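Local atomic coordinates of beta-lactamase OXA-2 (Salmonella typhimurium, PDB entry 1K38), a protein that hydrolyses the beta-lactam ring of penicillins, oxacillin among them, as a class D serine beta-lactamase and so confers antibiotic resistance. Residues Asp113-Arg117 against Ala128-Thr132. Residues are numbered along the deposited sequence; the frame is centred on the assembly and turned at random.
Sequences DDKAR and ADPST
R117 stretches over P130 to the hydroxyl of S131, which in turn donates to D129. NH2 of R117 donates to OG of S131 at 2.9 Å, nearly straight at 164° and with the oxygen close to the guanidinium plane. CG of P130 sits over one face of the same group, offset toward its rim, while its CD comes within 3.5 Å of R117 NH1; the two side chains cross at about a right angle. One turn back along helix 113-122, OD1 of D113 takes NE of R117 in a 2.7 Å salt bridge, met on the syn side of the carboxylate although tilted from the guanidinium plane. The chain of R117 runs extended from CG to NE (chi3 180°), carrying the charged end off the helix toward the loop, and the turn at chi4 (-73°) sets how the guanidinium faces its partners.

OD1 of D129 accepts from the backbone N of S131 at 2.8 Å, which makes an Asx turn around P130, and through its syn lone pair from OG of S131 at 2.6 Å. S131 OG thus donates its hydrogen to D129 OD1 and accepts from R117 NH2. NH1 of R117 and OD1 of D129 are 3.9 Å apart, only a long salt bridge. Beneath the polar layer, A116 CB packs on P130 CB at 4.3 Å, and Y137 and L120 also touch the buried proline.

The contact fastens the loop following helix 113-122 back onto the first turn of that helix. With carboxylates at both ends of the network, the positive charge of R117 is probably stabilised, and the serine hydroxyl polarised between cation and anion.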
ATOM      1  N   ASP A 113      30.867   4.088  -0.472  1.00 34.07           N
ATOM      2  CA  ASP A 113      31.060   3.922   0.965  1.00 34.96           C
ATOM      3  C   ASP A 113      30.907   5.206   1.773  1.00 34.61           C
ATOM      4  O   ASP A 113      30.251   5.212   2.813  1.00 33.81           O
ATOM      5  CB  ASP A 113      32.433   3.302   1.241  1.00 37.46           C
ATOM      6  CG  ASP A 113      32.770   3.269   2.722  1.00 39.50           C
ATOM      7  OD1 ASP A 113      33.200   4.311   3.259  1.00 40.77           O
ATOM      8  OD2 ASP A 113      32.594   2.204   3.352  1.00 41.79           O
ATOM      9  N   ASP A 114      31.513   6.288   1.302  1.00 34.86           N
ATOM     10  CA  ASP A 114      31.430   7.559   2.012  1.00 34.60           C
ATOM     11  C   ASP A 114      29.992   8.015   2.220  1.00 32.82           C
ATOM     12  O   ASP A 114      29.605   8.385   3.327  1.00 32.39           O
ATOM     13  CB  ASP A 114      32.204   8.643   1.260  1.00 37.68           C
ATOM     14  CG  ASP A 114      33.699   8.393   1.254  1.00 40.47           C
ATOM     15  OD1 ASP A 114      34.266   8.164   2.344  1.00 41.69           O
ATOM     16  OD2 ASP A 114      34.307   8.433   0.164  1.00 43.13           O
ATOM     17  N   LYS A 115      29.200   7.986   1.153  1.00 30.89           N
ATOM     18  CA  LYS A 115      27.812   8.412   1.239  1.00 29.41           C
ATOM     19  C   LYS A 115      26.996   7.438   2.085  1.00 27.67           C
ATOM     20  O   LYS A 115      26.111   7.851   2.834  1.00 26.90           O
ATOM     21  CB  LYS A 115      27.209   8.535  -0.163  1.00 30.93           C
ATOM     22  CG  LYS A 115      25.941   9.367  -0.210  1.00 34.01           C
ATOM     23  CD  LYS A 115      25.505   9.663  -1.640  1.00 36.16           C
ATOM     24  CE  LYS A 115      24.314  10.612  -1.655  1.00 38.58           C
ATOM     25  NZ  LYS A 115      23.859  10.955  -3.033  1.00 39.91           N
ATOM     26  N   ALA A 116      27.303   6.148   1.973  1.00 26.05           N
ATOM     27  CA  ALA A 116      26.592   5.135   2.746  1.00 25.40           C
ATOM     28  C   ALA A 116      26.782   5.395   4.237  1.00 25.53           C
ATOM     29  O   ALA A 116      25.853   5.237   5.025  1.00 24.38           O
ATOM     30  CB  ALA A 116      27.100   3.750   2.386  1.00 26.23           C
ATOM     31  N   ARG A 117      27.993   5.792   4.619  1.00 26.71           N
ATOM     32  CA  ARG A 117      28.284   6.086   6.015  1.00 26.49           C
ATOM     33  C   ARG A 117      27.475   7.292   6.474  1.00 25.81           C
ATOM     34  O   ARG A 117      26.917   7.288   7.570  1.00 24.46           O
ATOM     35  CB  ARG A 117      29.779   6.364   6.207  1.00 29.63           C
ATOM     36  CG  ARG A 117      30.659   5.145   6.015  1.00 34.04           C
ATOM     37  CD  ARG A 117      32.140   5.483   6.130  1.00 37.89           C
ATOM     38  NE  ARG A 117      32.978   4.301   5.935  1.00 40.94           N
ATOM     39  CZ  ARG A 117      33.111   3.316   6.819  1.00 41.65           C
ATOM     40  NH1 ARG A 117      32.463   3.365   7.974  1.00 42.61           N
ATOM     41  NH2 ARG A 117      33.889   2.276   6.543  1.00 42.86           N
ATOM     42  N   ALA A 128      25.679   1.742  12.476  1.00 21.19           N
ATOM     43  CA  ALA A 128      25.921   2.600  11.317  1.00 22.96           C
ATOM     44  C   ALA A 128      27.298   2.406  10.688  1.00 24.49           C
ATOM     45  O   ALA A 128      27.928   3.372  10.258  1.00 25.57           O
ATOM     46  CB  ALA A 128      25.739   4.059  11.718  1.00 23.23           C
ATOM     47  N   ASP A 129      27.748   1.157  10.612  1.00 24.89           N
ATOM     48  CA  ASP A 129      29.060   0.842  10.053  1.00 26.81           C
ATOM     49  C   ASP A 129      28.961   0.037   8.756  1.00 27.23           C
ATOM     50  O   ASP A 129      28.684  -1.160   8.783  1.00 27.19           O
ATOM     51  CB  ASP A 129      29.869   0.046  11.076  1.00 26.90           C
ATOM     52  CG  ASP A 129      31.331  -0.069  10.701  1.00 29.19           C
ATOM     53  OD1 ASP A 129      31.634  -0.109   9.491  1.00 29.18           O
ATOM     54  OD2 ASP A 129      32.174  -0.130  11.620  1.00 30.86           O
ATOM     55  N   PRO A 130      29.193   0.687   7.604  1.00 27.26           N
ATOM     56  CA  PRO A 130      29.117  -0.006   6.316  1.00 27.81           C
ATOM     57  C   PRO A 130      30.439  -0.613   5.841  1.00 29.58           C
ATOM     58  O   PRO A 130      30.584  -0.938   4.661  1.00 29.44           O
ATOM     59  CB  PRO A 130      28.623   1.084   5.381  1.00 28.03           C
ATOM     60  CG  PRO A 130      29.373   2.265   5.886  1.00 27.84           C
ATOM     61  CD  PRO A 130      29.246   2.147   7.400  1.00 27.14           C
ATOM     62  N   SER A 131      31.400  -0.759   6.747  1.00 30.58           N
ATOM     63  CA  SER A 131      32.684  -1.348   6.382  1.00 33.85           C
ATOM     64  C   SER A 131      32.422  -2.757   5.859  1.00 36.17           C
ATOM     65  O   SER A 131      31.564  -3.467   6.386  1.00 36.35           O
ATOM     66  CB  SER A 131      33.610  -1.409   7.600  1.00 32.62           C
ATOM     67  OG  SER A 131      33.864  -0.113   8.114  1.00 32.70           O
ATOM     68  N   THR A 132      33.150  -3.158   4.822  1.00 39.32           N
ATOM     69  CA  THR A 132      32.966  -4.485   4.244  1.00 42.24           C
ATOM     70  C   THR A 132      34.172  -4.922   3.423  1.00 44.26           C
ATOM     71  O   THR A 132      34.915  -4.092   2.903  1.00 46.45           O
ATOM     72  CB  THR A 132      31.707  -4.521   3.351  1.00 43.24           C
ATOM     73  OG1 THR A 132      31.556  -5.827   2.783  1.00 43.91           O
ATOM     74  CG2 THR A 132      31.810  -3.497   2.228  1.00 43.11           C
TER